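PDB 4CD6: endo-beta-1,4-mannanase from Alicyclobacillus acidocaldarius, which probably hydrolyses internal beta-1,4-mannosidic linkages of mannan-type polysaccharides, as an endo-acting mannanase of glycoside hydrolase family 113. Local coordinates for residues F146-E151 against G175-N180; C181-E186 against A202-D207; V195-S200 against P226-E231. All blocks are in the same frame, centred on the assembly; numbering follows the deposited sequence.

Interaction 1 of 3, residues F146-E151 against G175-N180. With IFM (5-hydroxymethyl-3,4-dihydroxypiperidine), chain B.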
loop_
_atom_site.group_PDB
_atom_site.type_symbol
_atom_site.label_atom_id
_atom_site.label_comp_id
_atom_site.label_asym_id
_atom_site.label_seq_id
_atom_site.Cartn_x
_atom_site.Cartn_y
_atom_site.Cartn_z
ATOM N N PHE A 146 8.109 -3.780 -5.934
ATOM C CA PHE A 146 6.834 -4.218 -6.491
ATOM C C PHE A 146 6.070 -4.924 -5.369
ATOM O O PHE A 146 6.625 -5.770 -4.655
ATOM C CB PHE A 146 7.049 -5.173 -7.695
ATOM C CG PHE A 146 5.779 -5.601 -8.375
ATOM C CD1 PHE A 146 5.128 -4.731 -9.246
ATOM C CD2 PHE A 146 5.233 -6.865 -8.155
ATOM C CE1 PHE A 146 3.958 -5.102 -9.873
ATOM C CE2 PHE A 146 4.054 -7.252 -8.793
ATOM C CZ PHE A 146 3.404 -6.366 -9.640
ATOM N N CYS A 147 4.804 -4.547 -5.196
ATOM C CA CYS A 147 3.935 -5.158 -4.202
ATOM C C CYS A 147 2.959 -6.142 -4.910
ATOM O O CYS A 147 2.081 -5.721 -5.675
ATOM C CB CYS A 147 3.155 -4.078 -3.440
ATOM S SG CYS A 147 2.135 -4.779 -2.138
ATOM N N VAL A 148 3.104 -7.429 -4.615
ATOM C CA VAL A 148 2.361 -8.509 -5.315
ATOM C C VAL A 148 0.929 -8.715 -4.822
ATOM O O VAL A 148 0.131 -9.433 -5.454
ATOM C CB VAL A 148 3.130 -9.838 -5.322
ATOM C CG1 VAL A 148 4.502 -9.658 -5.935
ATOM C CG2 VAL A 148 3.276 -10.447 -3.928
ATOM N N GLY A 149 0.579 -8.090 -3.707
ATOM C CA GLY A 149 -0.780 -8.142 -3.232
ATOM C C GLY A 149 -0.991 -7.327 -1.980
ATOM O O GLY A 149 -0.027 -6.952 -1.279
ATOM N N CYS A 150 -2.266 -7.087 -1.695
ATOM C CA CYS A 150 -2.680 -6.189 -0.646
ATOM C C CYS A 150 -3.948 -6.674 0.044
ATOM O O CYS A 150 -5.033 -6.671 -0.549
ATOM C CB CYS A 150 -2.923 -4.805 -1.249
ATOM S SG CYS A 150 -3.392 -3.584 -0.051
ATOM N N GLU A 151 -3.816 -7.110 1.290
ATOM C CA GLU A 151 -4.976 -7.412 2.146
ATOM C C GLU A 151 -5.841 -8.574 1.653
ATOM O O GLU A 151 -7.058 -8.604 1.872
ATOM C CB GLU A 151 -5.833 -6.152 2.339
ATOM C CG GLU A 151 -5.140 -5.026 3.077
ATOM C CD GLU A 151 -5.924 -3.753 3.149
ATOM O OE1 GLU A 151 -7.151 -3.791 2.885
ATOM O OE2 GLU A 151 -5.300 -2.721 3.523
ATOM N N GLY A 175 13.563 -6.411 -9.028
ATOM C CA GLY A 175 13.704 -5.591 -7.841
ATOM C C GLY A 175 13.135 -6.216 -6.580
ATOM O O GLY A 175 12.823 -7.388 -6.525
ATOM N N LEU A 176 12.999 -5.407 -5.556
ATOM C CA LEU A 176 12.447 -5.871 -4.300
ATOM C C LEU A 176 10.975 -6.253 -4.422
ATOM O O LEU A 176 10.156 -5.503 -4.997
ATOM C CB LEU A 176 12.599 -4.776 -3.234
ATOM C CG LEU A 176 14.038 -4.512 -2.797
ATOM C CD1 LEU A 176 14.086 -3.231 -1.998
ATOM C CD2 LEU A 176 14.567 -5.668 -1.977
ATOM N N VAL A 177 10.617 -7.403 -3.861
ATOM C CA VAL A 177 9.212 -7.821 -3.865
ATOM C C VAL A 177 8.654 -7.902 -2.446
ATOM O O VAL A 177 9.265 -8.447 -1.556
ATOM C CB VAL A 177 9.035 -9.145 -4.601
ATOM C CG1 VAL A 177 7.612 -9.660 -4.459
ATOM C CG2 VAL A 177 9.420 -8.959 -6.076
ATOM N N THR A 178 7.478 -7.318 -2.235
ATOM C CA THR A 178 6.778 -7.487 -0.959
ATOM C C THR A 178 5.354 -7.972 -1.192
ATOM O O THR A 178 4.818 -7.850 -2.324
ATOM C CB THR A 178 6.783 -6.202 -0.112
ATOM O OG1 THR A 178 6.355 -6.541 1.209
ATOM C CG2 THR A 178 5.871 -5.101 -0.728
ATOM N N TYR A 179 4.780 -8.577 -0.155
ATOM C CA TYR A 179 3.336 -8.836 -0.072
ATOM C C TYR A 179 2.837 -8.085 1.143
ATOM O O TYR A 179 3.481 -8.125 2.178
ATOM C CB TYR A 179 2.991 -10.346 0.052
ATOM C CG TYR A 179 1.520 -10.556 0.324
ATOM C CD1 TYR A 179 0.575 -10.362 -0.682
ATOM C CD2 TYR A 179 1.070 -10.939 1.578
ATOM C CE1 TYR A 179 -0.790 -10.475 -0.405
ATOM C CE2 TYR A 179 -0.272 -11.055 1.864
ATOM C CZ TYR A 179 -1.208 -10.865 0.844
ATOM O OH TYR A 179 -2.560 -10.942 1.116
ATOM N N ASN A 180 1.690 -7.410 1.001
ATOM C CA ASN A 180 1.101 -6.531 2.026
ATOM C C ASN A 180 -0.130 -7.211 2.588
ATOM O O ASN A 180 -1.168 -7.310 1.907
ATOM C CB ASN A 180 0.830 -5.188 1.355
ATOM C CG ASN A 180 -0.088 -4.229 2.122
ATOM O OD1 ASN A 180 -0.484 -4.380 3.294
ATOM N ND2 ASN A 180 -0.335 -3.151 1.450
HETATM O O4 IFM B . -8.374 2.775 1.152
HETATM C C4 IFM B . -8.236 1.508 1.823
HETATM C C3 IFM B . -7.564 0.540 0.859
HETATM O O3 IFM B . -8.499 0.234 -0.184
HETATM C C2 IFM B . -7.032 -0.744 1.517
HETATM N N IFM B . -6.510 -0.503 2.866
HETATM C C1 IFM B . -7.225 0.385 3.795
HETATM C C5 IFM B . -7.422 1.722 3.100
HETATM C C6 IFM B . -7.985 2.799 4.029
HETATM O O6 IFM B . -9.323 2.536 4.478
#
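Asn180 gives up the most surface to residues 146-151, and both of its backbone groups are engaged there. Its N donates to Gly149 O at 2.9 Å, while its O receives Glu151 N at 2.7 Å. These bonds hold a shifted register: Cys147 pairs with Thr178, yet Cys150 pairs with Asn180, one residue out of step, which defines a beta bulge. Asn180 CB also rests 3.8 Å from Cys147 SG.

Tyr179 packs against Gly149 within the bulge. With CG anti to the backbone N (chi1 172°), the ring runs forward along residues 149-151, so that CD1 lies 3.5 Å from Gly149 O and Val148 CG2 stands at the ring edge. A beta carbon on Gly149 would fall only 2.7 Å from Tyr179 CE1, so a side chain there would probably clash with the ring in this position. Glu156 and Met152 N hold the phenolic OH.

Phe146 contributes mainly backbone: its N donates to Leu176 O at 2.8 Å and its O accepts Thr178 N. Its ring leads off to Val169 of helix 159-172 and to Pro94. Val148, meeting Val177 at about a right angle, packs tightly, CG1 to CG1 3.4 Å, beneath the same helix.

At the far end Glu151 OE2 accepts the ring N of the bound piperidine at 2.6 Å. Parallel strands 145-150 and 176-182, joined by helix 159-172, form a beta-alpha-beta unit of the TIM barrel, and a glutamate just past strand 145-150 is consistent with the acid/base position of clan GH-A glycosidases.

Interaction 2 of 3, residues C181-E186 against A202-D207. With IFM (5-hydroxymethyl-3,4-dihydroxypiperidine), chain B.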
loop_
_atom_site.group_PDB
_atom_site.type_symbol
_atom_site.label_atom_id
_atom_site.label_comp_id
_atom_site.label_asym_id
_atom_site.label_seq_id
_atom_site.Cartn_x
_atom_site.Cartn_y
_atom_site.Cartn_z
ATOM N N CYS A 181 -0.009 -7.757 3.802
ATOM C CA CYS A 181 -1.115 -8.429 4.432
ATOM C C CYS A 181 -1.894 -7.402 5.263
ATOM O O CYS A 181 -1.415 -6.309 5.490
ATOM C CB CYS A 181 -0.629 -9.574 5.303
ATOM S SG CYS A 181 0.214 -9.093 6.811
ATOM N N ASN A 182 -3.103 -7.754 5.681
ATOM C CA ASN A 182 -3.876 -6.880 6.536
ATOM C C ASN A 182 -3.329 -6.903 7.951
ATOM O O ASN A 182 -2.714 -7.868 8.370
ATOM C CB ASN A 182 -5.309 -7.366 6.571
ATOM C CG ASN A 182 -6.268 -6.278 6.967
ATOM O OD1 ASN A 182 -5.930 -5.104 6.909
ATOM N ND2 ASN A 182 -7.437 -6.668 7.432
ATOM N N HIS A 183 -3.596 -5.867 8.722
ATOM C CA HIS A 183 -3.320 -5.946 10.137
ATOM C C HIS A 183 -3.935 -7.201 10.758
ATOM O O HIS A 183 -5.051 -7.634 10.406
ATOM C CB HIS A 183 -3.795 -4.702 10.848
ATOM C CG HIS A 183 -5.270 -4.517 10.792
ATOM N ND1 HIS A 183 -5.899 -3.861 9.757
ATOM C CD2 HIS A 183 -6.243 -4.956 11.613
ATOM C CE1 HIS A 183 -7.203 -3.873 9.968
ATOM N NE2 HIS A 183 -7.439 -4.541 11.079
ATOM N N GLY A 184 -3.167 -7.810 11.660
ATOM C CA GLY A 184 -3.525 -9.049 12.307
ATOM C C GLY A 184 -3.250 -10.319 11.516
ATOM O O GLY A 184 -3.570 -11.414 11.996
ATOM N N ARG A 185 -2.716 -10.183 10.295
ATOM C CA ARG A 185 -2.414 -11.332 9.483
ATOM C C ARG A 185 -0.937 -11.622 9.390
ATOM O O ARG A 185 -0.589 -12.656 8.819
ATOM C CB ARG A 185 -2.974 -11.158 8.057
ATOM C CG ARG A 185 -4.477 -11.105 8.035
ATOM C CD ARG A 185 -5.097 -12.441 8.389
ATOM N NE ARG A 185 -4.699 -13.456 7.412
ATOM C CZ ARG A 185 -4.829 -14.769 7.545
ATOM N NH1 ARG A 185 -5.372 -15.299 8.634
ATOM N NH2 ARG A 185 -4.389 -15.569 6.559
ATOM N N GLU A 186 -0.087 -10.761 9.965
ATOM C CA GLU A 186 1.372 -10.909 9.822
ATOM C C GLU A 186 1.878 -12.295 10.203
ATOM O O GLU A 186 2.747 -12.868 9.495
ATOM C CB GLU A 186 2.105 -9.834 10.638
ATOM C CG GLU A 186 1.860 -8.392 10.171
ATOM C CD GLU A 186 0.686 -7.670 10.847
ATOM O OE1 GLU A 186 -0.261 -8.335 11.327
ATOM O OE2 GLU A 186 0.777 -6.428 10.929
ATOM N N ALA A 202 -1.052 -1.596 8.547
ATOM C CA ALA A 202 -0.943 -1.551 10.014
ATOM C C ALA A 202 -1.885 -0.536 10.624
ATOM O O ALA A 202 -1.476 0.397 11.340
ATOM C CB ALA A 202 0.495 -1.277 10.412
ATOM N N TYR A 203 -3.164 -0.741 10.354
ATOM C CA TYR A 203 -4.226 0.174 10.829
ATOM C C TYR A 203 -4.618 -0.262 12.237
ATOM O O TYR A 203 -5.727 -0.720 12.479
ATOM C CB TYR A 203 -5.419 0.140 9.872
ATOM C CG TYR A 203 -5.114 0.718 8.507
ATOM C CD1 TYR A 203 -5.033 2.103 8.316
ATOM C CD2 TYR A 203 -4.949 -0.103 7.397
ATOM C CE1 TYR A 203 -4.762 2.651 7.080
ATOM C CE2 TYR A 203 -4.665 0.439 6.152
ATOM C CZ TYR A 203 -4.584 1.804 5.999
ATOM O OH TYR A 203 -4.310 2.340 4.776
ATOM N N TYR A 204 -3.675 -0.134 13.172
ATOM C CA TYR A 204 -3.914 -0.493 14.570
ATOM C C TYR A 204 -4.548 0.674 15.314
ATOM O O TYR A 204 -4.068 1.790 15.209
ATOM C CB TYR A 204 -2.626 -0.990 15.275
ATOM C CG TYR A 204 -2.143 -2.309 14.662
ATOM C CD1 TYR A 204 -2.863 -3.497 14.870
ATOM C CD2 TYR A 204 -0.991 -2.361 13.872
ATOM C CE1 TYR A 204 -2.470 -4.690 14.274
ATOM C CE2 TYR A 204 -0.571 -3.558 13.282
ATOM C CZ TYR A 204 -1.308 -4.710 13.478
ATOM O OH TYR A 204 -0.920 -5.902 12.889
ATOM N N PRO A 205 -5.651 0.425 16.054
ATOM C CA PRO A 205 -6.198 1.529 16.848
ATOM C C PRO A 205 -5.132 2.112 17.775
ATOM O O PRO A 205 -4.176 1.420 18.180
ATOM C CB PRO A 205 -7.334 0.864 17.649
ATOM C CG PRO A 205 -7.723 -0.335 16.850
ATOM C CD PRO A 205 -6.440 -0.816 16.220
ATOM N N ILE A 206 -5.280 3.386 18.077
ATOM C CA ILE A 206 -4.360 4.069 18.972
ATOM C C ILE A 206 -3.961 3.218 20.182
ATOM O O ILE A 206 -2.770 3.092 20.473
ATOM C CB ILE A 206 -4.952 5.406 19.446
ATOM C CG1 ILE A 206 -4.968 6.397 18.290
ATOM C CG2 ILE A 206 -4.149 5.986 20.625
ATOM C CD1 ILE A 206 -5.618 7.727 18.649
ATOM N N ASP A 207 -4.925 2.634 20.888
ATOM C CA ASP A 207 -4.580 1.930 22.142
ATOM C C ASP A 207 -3.976 0.524 21.951
ATOM O O ASP A 207 -3.607 -0.102 22.945
ATOM C CB ASP A 207 -5.751 1.942 23.162
ATOM C CG ASP A 207 -6.933 1.041 22.766
ATOM O OD1 ASP A 207 -6.978 0.508 21.627
ATOM O OD2 ASP A 207 -7.843 0.881 23.621
HETATM O O4 IFM B . -8.374 2.775 1.152
HETATM C C4 IFM B . -8.236 1.508 1.823
HETATM C C3 IFM B . -7.564 0.540 0.859
HETATM O O3 IFM B . -8.499 0.234 -0.184
HETATM C C2 IFM B . -7.032 -0.744 1.517
HETATM N N IFM B . -6.510 -0.503 2.866
HETATM C C1 IFM B . -7.225 0.385 3.795
HETATM C C5 IFM B . -7.422 1.722 3.100
HETATM C C6 IFM B . -7.985 2.799 4.029
HETATM O O6 IFM B . -9.323 2.536 4.478
#
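Ala202 meets His183 where two loops leave the C-terminal ends of neighbouring TIM-barrel strands, the one after strand 176-182 making a type II beta turn from Asn182 to Arg185. The approach is close on the backbone side, with His183 CB 4.3 Å from Ala202 CA, while the methyl of Ala202 points away.

Tyr203 follows as the centre of an inverse gamma turn. Its carbonyl O sits over the centre of the His183 imidazole, 4.1 Å above the plane, and is buried without a hydrogen-bonding partner. The opposite face of the imidazole carries Asn182 ND2, offset toward the rim, so the ring is layered between two polar groups; Trp245 meets it as well. The phenol of Tyr203 heads the other way, into the active site: CE2 is 3.5 Å from C1 of the bound piperidine, and OH is hydrogen-bonded to Glu231.

Tyr204 carries most of the contact from this segment. His183 CB lies over its ring face as a CH-pi contact, 4.0 Å from the centroid. The placing of His183 CG between the backbone N and the carbonyl carbon (chi1 64°) stands the imidazole up from that CB, giving a T-shaped pair in which the histidine edge addresses the tyrosine face with planes at 74°. At the phenolic end, OH accepts Gly184 N at 3.2 Å and is also bonded to Arg212 NE.

Glu186 comes from the opposite direction, its chain bent at CB-CG, and its carboxylate lies nearly coplanar with the Tyr204 ring. Arg212 pairs with OE1 and Ser200 OG with OE2. Tyr204 OH donates to Glu186 OE2 across 2.6 Å, arriving on the syn side and 17° out of the carboxylate plane.

Interaction 3 of 3, residues V195-S200 against P226-E231. With IFM (5-hydroxymethyl-3,4-dihydroxypiperidine), chain B.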
loop_
_atom_site.group_PDB
_atom_site.type_symbol
_atom_site.label_atom_id
_atom_site.label_comp_id
_atom_site.label_asym_id
_atom_site.label_seq_id
_atom_site.Cartn_x
_atom_site.Cartn_y
_atom_site.Cartn_z
ATOM N N VAL A 195 8.913 -13.790 -0.592
ATOM C CA VAL A 195 9.126 -12.354 -0.835
ATOM C C VAL A 195 10.372 -11.829 -0.070
ATOM O O VAL A 195 10.946 -12.511 0.751
ATOM C CB VAL A 195 7.860 -11.525 -0.472
ATOM C CG1 VAL A 195 6.649 -12.025 -1.264
ATOM C CG2 VAL A 195 7.584 -11.549 1.015
ATOM N N ASP A 196 10.758 -10.596 -0.330
ATOM C CA ASP A 196 11.967 -10.021 0.229
ATOM C C ASP A 196 11.724 -9.259 1.512
ATOM O O ASP A 196 12.602 -9.191 2.378
ATOM C CB ASP A 196 12.594 -9.065 -0.788
ATOM C CG ASP A 196 12.949 -9.745 -2.091
ATOM O OD1 ASP A 196 13.514 -10.855 -2.041
ATOM O OD2 ASP A 196 12.695 -9.166 -3.165
ATOM N N LEU A 197 10.533 -8.665 1.625
ATOM C CA LEU A 197 10.175 -7.860 2.784
ATOM C C LEU A 197 8.753 -8.237 3.173
ATOM O O LEU A 197 7.893 -8.421 2.303
ATOM C CB LEU A 197 10.206 -6.374 2.431
ATOM C CG LEU A 197 11.554 -5.784 2.059
ATOM C CD1 LEU A 197 11.374 -4.623 1.104
ATOM C CD2 LEU A 197 12.275 -5.359 3.342
ATOM N N ILE A 198 8.526 -8.382 4.462
ATOM C CA ILE A 198 7.202 -8.628 5.014
ATOM C C ILE A 198 6.577 -7.239 5.152
ATOM O O ILE A 198 7.230 -6.302 5.613
ATOM C CB ILE A 198 7.282 -9.298 6.403
ATOM C CG1 ILE A 198 7.890 -10.703 6.317
ATOM C CG2 ILE A 198 5.913 -9.368 7.043
ATOM C CD1 ILE A 198 8.177 -11.343 7.653
ATOM N N SER A 199 5.326 -7.070 4.750
ATOM C CA SER A 199 4.672 -5.788 4.999
ATOM C C SER A 199 3.207 -5.952 5.336
ATOM O O SER A 199 2.580 -6.977 5.014
ATOM C CB SER A 199 4.837 -4.785 3.864
ATOM O OG SER A 199 4.107 -5.187 2.730
ATOM N N SER A 200 2.683 -4.926 6.014
ATOM C CA SER A 200 1.301 -4.987 6.451
ATOM C C SER A 200 0.594 -3.639 6.380
ATOM O O SER A 200 1.232 -2.588 6.237
ATOM C CB SER A 200 1.191 -5.593 7.831
ATOM O OG SER A 200 1.637 -4.687 8.818
ATOM N N PRO A 226 13.158 -8.527 7.124
ATOM C CA PRO A 226 12.660 -7.249 7.630
ATOM C C PRO A 226 11.170 -7.078 7.412
ATOM O O PRO A 226 10.587 -7.678 6.502
ATOM C CB PRO A 226 13.418 -6.215 6.796
ATOM C CG PRO A 226 14.544 -6.957 6.195
ATOM C CD PRO A 226 14.000 -8.320 5.948
ATOM N N LEU A 227 10.593 -6.231 8.244
ATOM C CA LEU A 227 9.167 -5.920 8.241
ATOM C C LEU A 227 8.936 -4.435 8.159
ATOM O O LEU A 227 9.543 -3.673 8.914
ATOM C CB LEU A 227 8.499 -6.486 9.494
ATOM C CG LEU A 227 6.973 -6.414 9.585
ATOM C CD1 LEU A 227 6.383 -7.570 10.389
ATOM C CD2 LEU A 227 6.470 -5.092 10.127
ATOM N N PHE A 228 8.002 -4.019 7.282
ATOM C CA PHE A 228 7.593 -2.619 7.257
ATOM C C PHE A 228 6.093 -2.497 7.063
ATOM O O PHE A 228 5.391 -3.487 6.886
ATOM C CB PHE A 228 8.389 -1.774 6.270
ATOM C CG PHE A 228 8.003 -1.938 4.830
ATOM C CD1 PHE A 228 8.423 -3.018 4.104
ATOM C CD2 PHE A 228 7.270 -0.959 4.192
ATOM C CE1 PHE A 228 8.076 -3.149 2.756
ATOM C CE2 PHE A 228 6.933 -1.076 2.858
ATOM C CZ PHE A 228 7.343 -2.161 2.133
ATOM N N PHE A 229 5.607 -1.271 7.110
ATOM C CA PHE A 229 4.166 -1.035 6.932
ATOM C C PHE A 229 3.934 -0.508 5.523
ATOM O O PHE A 229 4.380 0.587 5.204
ATOM C CB PHE A 229 3.676 -0.054 7.970
ATOM C CG PHE A 229 3.898 -0.499 9.409
ATOM C CD1 PHE A 229 3.835 -1.836 9.779
ATOM C CD2 PHE A 229 4.102 0.460 10.403
ATOM C CE1 PHE A 229 4.019 -2.229 11.112
ATOM C CE2 PHE A 229 4.265 0.081 11.712
ATOM C CZ PHE A 229 4.212 -1.261 12.070
ATOM N N MET A 230 3.290 -1.328 4.668
ATOM C CA MET A 230 3.011 -0.899 3.304
ATOM C C MET A 230 1.801 0.023 3.260
ATOM O O MET A 230 1.667 0.779 2.315
ATOM C CB MET A 230 2.789 -2.071 2.345
ATOM C CG MET A 230 3.973 -2.423 1.432
ATOM S SD MET A 230 4.501 -1.080 0.338
ATOM C CE MET A 230 2.961 -0.559 -0.327
ATOM N N GLU A 231 0.953 -0.032 4.271
ATOM C CA GLU A 231 -0.036 1.037 4.485
ATOM C C GLU A 231 -0.087 1.331 5.960
ATOM O O GLU A 231 -0.154 0.431 6.787
ATOM C CB GLU A 231 -1.462 0.650 4.062
ATOM C CG GLU A 231 -1.627 0.219 2.638
ATOM C CD GLU A 231 -3.085 0.048 2.236
ATOM O OE1 GLU A 231 -4.000 0.524 2.951
ATOM O OE2 GLU A 231 -3.312 -0.558 1.174
HETATM O O4 IFM B . -8.374 2.775 1.152
HETATM C C4 IFM B . -8.236 1.508 1.823
HETATM C C3 IFM B . -7.564 0.540 0.859
HETATM O O3 IFM B . -8.499 0.234 -0.184
HETATM C C2 IFM B . -7.032 -0.744 1.517
HETATM N N IFM B . -6.510 -0.503 2.866
HETATM C C1 IFM B . -7.225 0.385 3.795
HETATM C C5 IFM B . -7.422 1.722 3.100
HETATM C C6 IFM B . -7.985 2.799 4.029
HETATM O O6 IFM B . -9.323 2.536 4.478
#
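Ile198, Ser199 and Ser200 pair in parallel register with Leu227, Phe228 and Phe229, the two strand axes 4.7 Å apart and inclined by 32°. Ile198 N donates to Pro226 O, Phe228 N to Ile198 O at 2.9 Å, and Ser200 N to Phe228 O. The chain then turns a corner at Met230 and Glu231, and Ser200 O gathers both amides: Met230 N by a weak bond, Glu231 N by an almost straight one of 175°.

Side chains alternate between the two faces. On one, Phe228 leans toward residues 195-200 with CG between its backbone N and carbonyl carbon (chi1 77°), which brings its ring beneath Ser199 CB, a CH-pi contact 4.0 Å from the centroid. Coming in from the side of the strand, Leu197 CB reaches the edge of that ring, 3.9 Å from CE1. Met230 CG presses against Ser199 CB at 3.5 Å, while Ser199 OG is bonded to Thr178 OG1 and Tyr179 O. On the other face Ile198 CG2 meets Leu227 CD1 at 3.8 Å, under helix 209-223, and Ser200 OG, whose polar partner is Glu186, comes within 3.7 Å of Phe229 CD1.

Glu231 extends beyond the corner, and its OE1 accepts the piperidine N at 2.7 Å as well as Tyr203 OH, while OE2 pairs with Lys93. With an alanine in place of Glu231, Lys93 would probably lose its salt-bridge mate and the ligand nitrogen one acceptor. The unit is a beta-alpha-beta crossover of the TIM barrel, with a glutamate at the end of strand 227-232, a position consistent with that of the nucleophile in clan GH-A enzymes.

In the fold
Interactions 1 and 3 are core contacts, backbone ladders between neighbouring barrel strands, and the centres of the two contacts lie about 8 Å apart; Thr178 OG1 to Leu197 O and Val177 N to Asp196 OD2 tie one to the other. Interaction 2 lies farther from the chain's centre, about 13 Å, and joins the loops that continue strands 176-182 and 197-201. There aromatic faces and a tyrosine-glutamate bond replace the ladder, although the contact remains largely buried. All three converge on the bound piperidine: interactions 1 and 3 each supply a carboxylate to its nitrogen, whereas interaction 2 supplies the aromatic ring of Tyr203.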